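Local coordinates for putative periplasmic or exported protein (Salmonella enterica subsp. enterica serovar Typhimurium, PDB 4GQZ) that binds copper in the bacterial periplasm and probably takes part in copper resistance, forming a V-shaped dimer, at residues T26-P31 and Y65-P70; Q32-P37 and Y115-I120; P37-I42 and K48-E53. One frame throughout, in Å; residues are numbered along the deposited sequence.

Contact 1. Residues T26-P31 and Y65-P70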
loop_
_atom_site.group_PDB
_atom_site.type_symbol
_atom_site.label_atom_id
_atom_site.label_comp_id
_atom_site.label_asym_id
_atom_site.label_seq_id
_atom_site.Cartn_x
_atom_site.Cartn_y
_atom_site.Cartn_z
ATOM N N THR B 26 3.017 -12.525 3.069
ATOM C CA THR B 26 2.641 -13.687 3.878
ATOM C C THR B 26 2.140 -14.808 2.980
ATOM O O THR B 26 2.518 -15.985 3.138
ATOM C CB THR B 26 1.533 -13.333 4.902
ATOM O OG1 THR B 26 1.988 -12.272 5.766
ATOM C CG2 THR B 26 1.164 -14.547 5.729
ATOM N N ILE B 27 1.296 -14.446 2.020
ATOM C CA ILE B 27 0.693 -15.458 1.157
ATOM C C ILE B 27 1.723 -16.068 0.217
ATOM O O ILE B 27 1.825 -17.299 0.098
ATOM C CB ILE B 27 -0.484 -14.884 0.357
ATOM C CG1 ILE B 27 -1.601 -14.419 1.296
ATOM C CG2 ILE B 27 -1.065 -15.934 -0.575
ATOM C CD1 ILE B 27 -2.816 -13.887 0.551
ATOM N N ASP B 28 2.496 -15.225 -0.451
ATOM C CA ASP B 28 3.497 -15.721 -1.406
ATOM C C ASP B 28 4.524 -16.599 -0.712
ATOM O O ASP B 28 5.023 -17.567 -1.287
ATOM C CB ASP B 28 4.196 -14.541 -2.081
ATOM C CG ASP B 28 4.671 -14.862 -3.505
ATOM O OD1 ASP B 28 4.415 -15.979 -4.030
ATOM O OD2 ASP B 28 5.301 -13.978 -4.116
ATOM N N GLN B 29 4.834 -16.277 0.540
ATOM C CA GLN B 29 5.917 -16.964 1.221
ATOM C C GLN B 29 5.428 -18.115 2.083
ATOM O O GLN B 29 6.227 -18.715 2.800
ATOM C CB GLN B 29 6.730 -15.979 2.067
ATOM C CG GLN B 29 7.471 -14.914 1.256
ATOM C CD GLN B 29 8.117 -13.866 2.140
ATOM O OE1 GLN B 29 8.517 -14.164 3.263
ATOM N NE2 GLN B 29 8.220 -12.633 1.644
ATOM N N THR B 30 4.135 -18.432 2.015
ATOM C CA THR B 30 3.601 -19.489 2.877
ATOM C C THR B 30 4.300 -20.816 2.552
ATOM O O THR B 30 4.418 -21.201 1.385
ATOM C CB THR B 30 2.048 -19.604 2.834
ATOM O OG1 THR B 30 1.607 -20.610 3.760
ATOM C CG2 THR B 30 1.573 -19.999 1.465
ATOM N N PRO B 31 4.820 -21.491 3.584
ATOM C CA PRO B 31 5.557 -22.741 3.369
ATOM C C PRO B 31 4.629 -23.946 3.293
ATOM O O PRO B 31 4.789 -24.890 4.069
ATOM C CB PRO B 31 6.414 -22.843 4.628
ATOM C CG PRO B 31 5.557 -22.219 5.688
ATOM C CD PRO B 31 4.843 -21.073 4.999
ATOM N N TYR B 65 4.480 -5.057 -7.175
ATOM C CA TYR B 65 5.006 -6.362 -6.793
ATOM C C TYR B 65 5.304 -7.213 -8.008
ATOM O O TYR B 65 4.403 -7.572 -8.772
ATOM C CB TYR B 65 4.002 -7.106 -5.932
ATOM C CG TYR B 65 4.531 -8.360 -5.248
ATOM C CD1 TYR B 65 5.428 -8.269 -4.198
ATOM C CD2 TYR B 65 4.068 -9.627 -5.606
ATOM C CE1 TYR B 65 5.882 -9.403 -3.533
ATOM C CE2 TYR B 65 4.519 -10.776 -4.942
ATOM C CZ TYR B 65 5.428 -10.642 -3.906
ATOM O OH TYR B 65 5.899 -11.744 -3.233
ATOM N N LEU B 66 6.575 -7.547 -8.172
ATOM C CA LEU B 66 6.981 -8.499 -9.183
ATOM C C LEU B 66 7.426 -9.806 -8.522
ATOM O O LEU B 66 8.318 -9.811 -7.663
ATOM C CB LEU B 66 8.120 -7.896 -9.992
ATOM C CG LEU B 66 8.710 -8.797 -11.072
ATOM C CD1 LEU B 66 7.663 -9.138 -12.137
ATOM C CD2 LEU B 66 9.944 -8.119 -11.666
ATOM N N SER B 67 6.823 -10.925 -8.919
ATOM C CA SER B 67 7.253 -12.223 -8.379
ATOM C C SER B 67 7.844 -13.063 -9.507
ATOM O O SER B 67 7.218 -13.242 -10.548
ATOM C CB SER B 67 6.085 -12.937 -7.665
ATOM O OG SER B 67 6.533 -14.047 -6.883
ATOM N N PHE B 68 9.069 -13.548 -9.328
ATOM C CA PHE B 68 9.715 -14.283 -10.403
ATOM C C PHE B 68 10.253 -15.635 -9.943
ATOM O O PHE B 68 10.547 -15.840 -8.754
ATOM C CB PHE B 68 10.835 -13.420 -11.009
ATOM C CG PHE B 68 11.864 -12.976 -10.013
ATOM C CD1 PHE B 68 11.689 -11.809 -9.288
ATOM C CD2 PHE B 68 13.026 -13.713 -9.825
ATOM C CE1 PHE B 68 12.645 -11.386 -8.373
ATOM C CE2 PHE B 68 13.984 -13.303 -8.916
ATOM C CZ PHE B 68 13.789 -12.130 -8.184
ATOM N N ALA B 69 10.406 -16.559 -10.889
ATOM C CA ALA B 69 10.817 -17.908 -10.547
ATOM C C ALA B 69 11.894 -18.335 -11.518
ATOM O O ALA B 69 11.606 -18.613 -12.674
ATOM C CB ALA B 69 9.628 -18.863 -10.623
ATOM N N PRO B 70 13.155 -18.340 -11.070
ATOM C CA PRO B 70 14.205 -18.793 -11.992
ATOM C C PRO B 70 14.058 -20.285 -12.266
ATOM O O PRO B 70 13.440 -21.000 -11.470
ATOM C CB PRO B 70 15.493 -18.521 -11.215
ATOM C CG PRO B 70 15.131 -17.373 -10.263
ATOM C CD PRO B 70 13.703 -17.723 -9.847
HETATM O O HOH W 1 7.370 -11.640 -0.858
#

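Contact 2. Residues Q32-P37 and Y115-I120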
loop_
_atom_site.group_PDB
_atom_site.type_symbol
_atom_site.label_atom_id
_atom_site.label_comp_id
_atom_site.label_asym_id
_atom_site.label_seq_id
_atom_site.Cartn_x
_atom_site.Cartn_y
_atom_site.Cartn_z
ATOM N N GLN B 32 3.666 -23.904 2.384
ATOM C CA GLN B 32 2.808 -25.053 2.116
ATOM C C GLN B 32 2.896 -25.385 0.641
ATOM O O GLN B 32 3.181 -24.509 -0.183
ATOM C CB GLN B 32 1.348 -24.732 2.418
ATOM C CG GLN B 32 1.023 -24.351 3.843
ATOM C CD GLN B 32 -0.351 -23.730 3.923
ATOM O OE1 GLN B 32 -1.102 -23.758 2.946
ATOM N NE2 GLN B 32 -0.687 -23.153 5.072
ATOM N N SER B 33 2.633 -26.642 0.302
ATOM C CA SER B 33 2.513 -27.022 -1.097
ATOM C C SER B 33 1.278 -26.343 -1.667
ATOM O O SER B 33 0.353 -25.985 -0.932
ATOM C CB SER B 33 2.418 -28.545 -1.238
ATOM O OG SER B 33 2.102 -29.148 0.006
ATOM N N ARG B 34 1.272 -26.129 -2.973
ATOM C CA ARG B 34 0.105 -25.549 -3.617
ATOM C C ARG B 34 -0.794 -26.697 -4.104
ATOM O O ARG B 34 -0.301 -27.789 -4.407
ATOM C CB ARG B 34 0.528 -24.632 -4.772
ATOM C CG ARG B 34 1.553 -23.533 -4.395
ATOM C CD ARG B 34 1.140 -22.818 -3.117
ATOM N NE ARG B 34 1.601 -21.426 -2.991
ATOM C CZ ARG B 34 2.468 -21.006 -2.075
ATOM N NH1 ARG B 34 3.001 -21.867 -1.216
ATOM N NH2 ARG B 34 2.791 -19.714 -2.006
ATOM N N PRO B 35 -2.114 -26.464 -4.177
ATOM C CA PRO B 35 -2.833 -25.211 -3.889
ATOM C C PRO B 35 -3.023 -24.900 -2.410
ATOM O O PRO B 35 -3.037 -25.801 -1.568
ATOM C CB PRO B 35 -4.211 -25.451 -4.511
ATOM C CG PRO B 35 -4.400 -26.948 -4.414
ATOM C CD PRO B 35 -3.022 -27.518 -4.679
ATOM N N LEU B 36 -3.179 -23.609 -2.114
ATOM C CA LEU B 36 -3.591 -23.140 -0.794
ATOM C C LEU B 36 -5.096 -23.359 -0.654
ATOM O O LEU B 36 -5.760 -23.650 -1.649
ATOM C CB LEU B 36 -3.255 -21.652 -0.672
ATOM C CG LEU B 36 -1.996 -21.244 0.088
ATOM C CD1 LEU B 36 -0.855 -22.208 -0.116
ATOM C CD2 LEU B 36 -1.585 -19.831 -0.298
ATOM N N PRO B 37 -5.646 -23.229 0.577
ATOM C CA PRO B 37 -7.091 -23.415 0.773
ATOM C C PRO B 37 -7.971 -22.369 0.088
ATOM O O PRO B 37 -9.130 -22.655 -0.199
ATOM C CB PRO B 37 -7.251 -23.328 2.294
ATOM C CG PRO B 37 -5.942 -23.767 2.832
ATOM C CD PRO B 37 -4.923 -23.222 1.863
ATOM N N TYR B 115 11.103 -18.918 -2.204
ATOM C CA TYR B 115 10.168 -19.462 -1.214
ATOM C C TYR B 115 9.836 -20.914 -1.537
ATOM O O TYR B 115 10.364 -21.482 -2.504
ATOM C CB TYR B 115 8.876 -18.637 -1.163
ATOM C CG TYR B 115 9.113 -17.145 -1.272
ATOM C CD1 TYR B 115 10.185 -16.546 -0.627
ATOM C CD2 TYR B 115 8.278 -16.347 -2.045
ATOM C CE1 TYR B 115 10.424 -15.187 -0.742
ATOM C CE2 TYR B 115 8.506 -14.980 -2.167
ATOM C CZ TYR B 115 9.581 -14.409 -1.508
ATOM O OH TYR B 115 9.828 -13.050 -1.609
ATOM N N ARG B 116 8.956 -21.495 -0.725
ATOM C CA ARG B 116 8.491 -22.870 -0.883
ATOM C C ARG B 116 7.872 -23.063 -2.268
ATOM O O ARG B 116 7.962 -24.147 -2.855
ATOM C CB ARG B 116 7.477 -23.192 0.226
ATOM C CG ARG B 116 6.740 -24.533 0.075
ATOM C CD ARG B 116 7.721 -25.687 0.021
ATOM N NE ARG B 116 7.261 -26.714 -0.914
ATOM C CZ ARG B 116 6.373 -27.651 -0.603
ATOM N NH1 ARG B 116 5.859 -27.687 0.625
ATOM N NH2 ARG B 116 5.998 -28.548 -1.515
ATOM N N ASN B 117 7.266 -21.999 -2.798
ATOM C CA ASN B 117 6.642 -22.064 -4.112
ATOM C C ASN B 117 7.607 -21.794 -5.274
ATOM O O ASN B 117 7.183 -21.708 -6.423
ATOM C CB ASN B 117 5.412 -21.146 -4.189
ATOM C CG ASN B 117 5.773 -19.649 -4.171
ATOM O OD1 ASN B 117 6.923 -19.282 -3.967
ATOM N ND2 ASN B 117 4.774 -18.791 -4.379
ATOM N N GLY B 118 8.894 -21.646 -4.969
ATOM C CA GLY B 118 9.897 -21.421 -6.002
ATOM C C GLY B 118 10.012 -19.994 -6.517
ATOM O O GLY B 118 10.797 -19.717 -7.443
ATOM N N PHE B 119 9.246 -19.076 -5.922
ATOM C CA PHE B 119 9.298 -17.678 -6.363
ATOM C C PHE B 119 10.105 -16.791 -5.418
ATOM O O PHE B 119 10.387 -17.162 -4.271
ATOM C CB PHE B 119 7.882 -17.112 -6.517
ATOM C CG PHE B 119 7.180 -17.557 -7.767
ATOM C CD1 PHE B 119 6.578 -18.823 -7.841
ATOM C CD2 PHE B 119 7.101 -16.709 -8.869
ATOM C CE1 PHE B 119 5.916 -19.242 -8.998
ATOM C CE2 PHE B 119 6.440 -17.114 -10.034
ATOM C CZ PHE B 119 5.844 -18.393 -10.099
ATOM N N ILE B 120 10.490 -15.625 -5.933
ATOM C CA ILE B 120 10.974 -14.516 -5.119
ATOM C C ILE B 120 10.156 -13.285 -5.481
ATOM O O ILE B 120 9.936 -13.020 -6.664
ATOM C CB ILE B 120 12.442 -14.198 -5.422
ATOM C CG1 ILE B 120 13.318 -15.428 -5.137
ATOM C CG2 ILE B 120 12.895 -12.995 -4.602
ATOM C CD1 ILE B 120 14.668 -15.393 -5.787
HETATM O O HOH W 2 2.072 -19.911 -5.689
#

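Contact 3. Residues P37-I42 and K48-E53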
loop_
_atom_site.group_PDB
_atom_site.type_symbol
_atom_site.label_atom_id
_atom_site.label_comp_id
_atom_site.label_asym_id
_atom_site.label_seq_id
_atom_site.Cartn_x
_atom_site.Cartn_y
_atom_site.Cartn_z
ATOM N N PRO B 37 -5.646 -23.229 0.577
ATOM C CA PRO B 37 -7.091 -23.415 0.773
ATOM C C PRO B 37 -7.971 -22.369 0.088
ATOM O O PRO B 37 -9.130 -22.655 -0.199
ATOM C CB PRO B 37 -7.251 -23.328 2.294
ATOM C CG PRO B 37 -5.942 -23.767 2.832
ATOM C CD PRO B 37 -4.923 -23.222 1.863
ATOM N N TYR B 38 -7.434 -21.176 -0.161
ATOM C CA TYR B 38 -8.170 -20.116 -0.852
ATOM C C TYR B 38 -7.323 -19.730 -2.058
ATOM O O TYR B 38 -6.146 -20.094 -2.126
ATOM C CB TYR B 38 -8.356 -18.895 0.068
ATOM C CG TYR B 38 -7.046 -18.409 0.630
ATOM C CD1 TYR B 38 -6.488 -19.014 1.742
ATOM C CD2 TYR B 38 -6.350 -17.364 0.029
ATOM C CE1 TYR B 38 -5.278 -18.610 2.245
ATOM C CE2 TYR B 38 -5.137 -16.945 0.529
ATOM C CZ TYR B 38 -4.605 -17.576 1.639
ATOM O OH TYR B 38 -3.394 -17.178 2.157
ATOM N N SER B 39 -7.913 -19.008 -3.009
ATOM C CA SER B 39 -7.154 -18.529 -4.158
ATOM C C SER B 39 -6.689 -17.078 -3.967
ATOM O O SER B 39 -7.375 -16.262 -3.344
ATOM C CB SER B 39 -7.969 -18.652 -5.441
ATOM O OG SER B 39 -8.885 -17.583 -5.556
ATOM N N ALA B 40 -5.511 -16.773 -4.500
ATOM C CA ALA B 40 -4.945 -15.437 -4.422
ATOM C C ALA B 40 -4.072 -15.196 -5.640
ATOM O O ALA B 40 -3.144 -15.974 -5.927
ATOM C CB ALA B 40 -4.122 -15.287 -3.146
ATOM N N SER B 41 -4.368 -14.124 -6.361
ATOM C CA SER B 41 -3.531 -13.726 -7.469
ATOM C C SER B 41 -3.290 -12.228 -7.362
ATOM O O SER B 41 -4.038 -11.515 -6.675
ATOM C CB SER B 41 -4.195 -14.091 -8.794
ATOM O OG SER B 41 -5.483 -13.528 -8.863
ATOM N N ILE B 42 -2.261 -11.737 -8.038
ATOM C CA ILE B 42 -1.917 -10.333 -7.902
ATOM C C ILE B 42 -1.683 -9.677 -9.253
ATOM O O ILE B 42 -1.065 -10.268 -10.135
ATOM C CB ILE B 42 -0.706 -10.148 -6.944
ATOM C CG1 ILE B 42 -0.411 -8.664 -6.698
ATOM C CG2 ILE B 42 0.522 -10.915 -7.428
ATOM C CD1 ILE B 42 0.563 -8.428 -5.553
ATOM N N LYS B 48 -6.242 -10.114 -5.566
ATOM C CA LYS B 48 -7.583 -10.723 -5.660
ATOM C C LYS B 48 -7.650 -11.973 -4.810
ATOM O O LYS B 48 -6.810 -12.865 -4.938
ATOM C CB LYS B 48 -7.933 -11.099 -7.099
ATOM C CG LYS B 48 -7.855 -9.975 -8.112
ATOM C CD LYS B 48 -8.015 -10.564 -9.527
ATOM C CE LYS B 48 -7.728 -9.543 -10.624
ATOM N NZ LYS B 48 -7.528 -10.217 -11.949
ATOM N N LEU B 49 -8.665 -12.058 -3.957
ATOM C CA LEU B 49 -8.777 -13.191 -3.047
ATOM C C LEU B 49 -10.131 -13.844 -3.210
ATOM O O LEU B 49 -11.128 -13.165 -3.456
ATOM C CB LEU B 49 -8.621 -12.743 -1.594
ATOM C CG LEU B 49 -7.329 -12.043 -1.180
ATOM C CD1 LEU B 49 -7.495 -11.370 0.202
ATOM C CD2 LEU B 49 -6.188 -13.025 -1.175
ATOM N N SER B 50 -10.163 -15.168 -3.061
ATOM C CA SER B 50 -11.427 -15.894 -3.135
ATOM C C SER B 50 -11.466 -17.157 -2.270
ATOM O O SER B 50 -10.458 -17.857 -2.128
ATOM C CB SER B 50 -11.777 -16.211 -4.587
ATOM O OG SER B 50 -13.126 -16.656 -4.682
ATOM N N ASP B 51 -12.648 -17.431 -1.711
ATOM C CA ASP B 51 -12.916 -18.583 -0.846
ATOM C C ASP B 51 -13.743 -19.587 -1.643
ATOM O O ASP B 51 -13.931 -20.738 -1.242
ATOM C CB ASP B 51 -13.735 -18.116 0.380
ATOM C CG ASP B 51 -13.644 -19.077 1.564
ATOM O OD1 ASP B 51 -13.459 -20.298 1.346
ATOM O OD2 ASP B 51 -13.765 -18.606 2.721
ATOM N N GLY B 52 -14.239 -19.135 -2.783
ATOM C CA GLY B 52 -15.150 -19.922 -3.587
ATOM C C GLY B 52 -15.415 -19.150 -4.855
ATOM O O GLY B 52 -14.473 -18.660 -5.479
ATOM N N GLU B 53 -16.685 -19.017 -5.232
ATOM C CA GLU B 53 -17.027 -18.271 -6.443
ATOM C C GLU B 53 -16.758 -16.772 -6.295
ATOM O O GLU B 53 -16.460 -16.082 -7.282
ATOM C CB GLU B 53 -18.494 -18.504 -6.810
ATOM C CG GLU B 53 -18.893 -18.038 -8.215
ATOM C CD GLU B 53 -20.266 -18.550 -8.602
ATOM O OE1 GLU B 53 -20.899 -17.980 -9.515
ATOM O OE2 GLU B 53 -20.718 -19.533 -7.975
HETATM O O HOH W 3 -8.430 -14.997 -6.442
#

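Contact 1. Residues T26-P31 and Y65-P70
Asp28 OD2, near the C-terminal end of helix 20-28, is gripped by two hydroxyls from strand 63-68. Tyr65 OH donates to it across a very short 2.5 Å, and Ser67 OG donates to the same OD2 over 3.0 Å. The serine proton arrives on the syn lone pair of OD2, on the side of the other carboxylate oxygen. Tyr65 meets the acid at the hydroxyl end of its ring: OD2 lies at the ring edge and in its plane, while the carboxylate itself is turned 64° from the ring. Two residues apart on a strand, Tyr65 and Ser67 point to the same side, and each side chain trails away from its own backbone N (chi1 -169° and -167°), which brings both hydroxyls to one oxygen. Water 1, also in the ring plane, donates to Tyr65 OH at 2.8 Å and accepts from Gln29 NE2, adding a bridge between the segments. OD1 of the same carboxylate accepts from Asn117 ND2 and His81 NE2, so four donors surround the group. Trp123 meets the Tyr65 ring, and Phe119 packs on Ser67. Helix and sheet thus meet here through a buried polar cluster; with all four donors directed at it, the Asp28 carboxylate is held in a fixed rotation, its buried oxygens supplied with hydrogen bonds.

Contact 2. Residues Q32-P37 and Y115-I120
Arg34 and Asn117 meet by packing: Asn117 CB sits over the centre of one face of the Arg34 guanidinium, 3.6 Å from its plane, and the amide is tilted 40° to it. NH2 of Arg34 comes within 3.2 Å of Asn117 ND2, but both are donors and no bond joins them. Each has an acceptor of its own, Leu83 O for NH2 and Asp28 OD1 for ND2. A second guanidinium packs from the other segment: Arg116 lies with one face toward Gln32 O and Ser33 CA, and its NH2 touches Ser33 CB at 3.6 Å. Bends at chi2 and chi3 fold the Arg116 chain back over this backbone, while its CG rests 3.6 Å from Gln32 O.

Residues 115-118 form a type I beta turn, closed by Gly118 N to Tyr115 O and leading into strand 120-125. Overlapping it, Asn117 makes an Asx turn: a chi1 of 70° places the amide between backbone N and carbonyl carbon, and OD1 accepts from Phe119 N at 3.0 Å, the donor standing well above the carbonyl plane.

No direct hydrogen bond crosses between the segments. Arg34 NH1 donates to Gln32 O at 2.8 Å, with the acceptor in the guanidinium plane, and also to Thr30 O, just before the segment, so the arginine ties together the loop that follows helix 20-28. Water 2 accepts from Asn117 ND2 at 3.2 Å and, weakly, from Arg34 NE, bridging the two loops beside this packing.

Contact 3. Residues P37-I42 and K48-E53
Residues 37-42 and 48-53 pair as the two arms of a beta hairpin, strand 39-42 against strand 46-50, in the antiparallel sheet that also holds strands 55-59 and 81-82. The strand axes pass 4.8 Å apart and run at 171° to each other. Four backbone bonds zip them together in two reciprocal pairs. Ser39 N reaches Ser50 O at 2.9 Å and Ser50 N returns to Ser39 O; further along, Ser41 N donates to Lys48 O, and Lys48 N to Ser41 O at 2.8 Å, this last bond being the straightest at 170°. Between them Ala40 and Leu49 form the non-hydrogen-bonded pair, where Ala40 CA-H points at Lys48 O and Leu49 CA-H at Ser39 O.

This regular alternation gives the hairpin two unlike faces. On one, Leu49 CD2 packs against Ala40 CB at 3.6 Å and lies more loosely beside Tyr38 CE2. The Tyr38 ring swings to this side with chi1 at 54°, its CB 3.2 Å from Ser50 O. Ile27 of helix 20-28 covers Tyr38, Ala40 and Leu49, and Phe9 of helix 5-12 adds to Leu49, making this the apolar side, against which both helices lie.

The opposite face carries Ser39, Ser41, Lys48 and Ser50. Ser39 OG rests 3.3 Å from Ser50 CB, and the extended Lys48 chain leads away after its CB and CD have passed Ser41 OG. Water 3 sits 2.8 Å from Ser39 OG and donates weakly to Lys48 O, spanning the strands on this polar side. Ser50 OG has both Gly52 O and Gln54 O as possible acceptors, in the turn toward strand 55-59.

How the contacts relate
Contact 1 is buried near the centre of the chain, contact 2 lies at the surface and contact 3 is partly buried toward one side. Helix 20-28 connects them: its Asp28 belongs to contact 1 and binds Asn117 of contact 2, while the neighbouring Ile27 turns to the apolar face of contact 3. Strand 63-68 continues the link, since Phe68 O accepts from Ile120 N. The chemistry follows position: side-chain hydrogen bonds to a buried, probably charged carboxylate in the core, guanidinium faces packed on the opposite loop, plus a water, at the surface, backbone pairing in the hairpin. Contacts 2 and 3 share Pro37, where the loop after the helix passes toward the first hairpin strand.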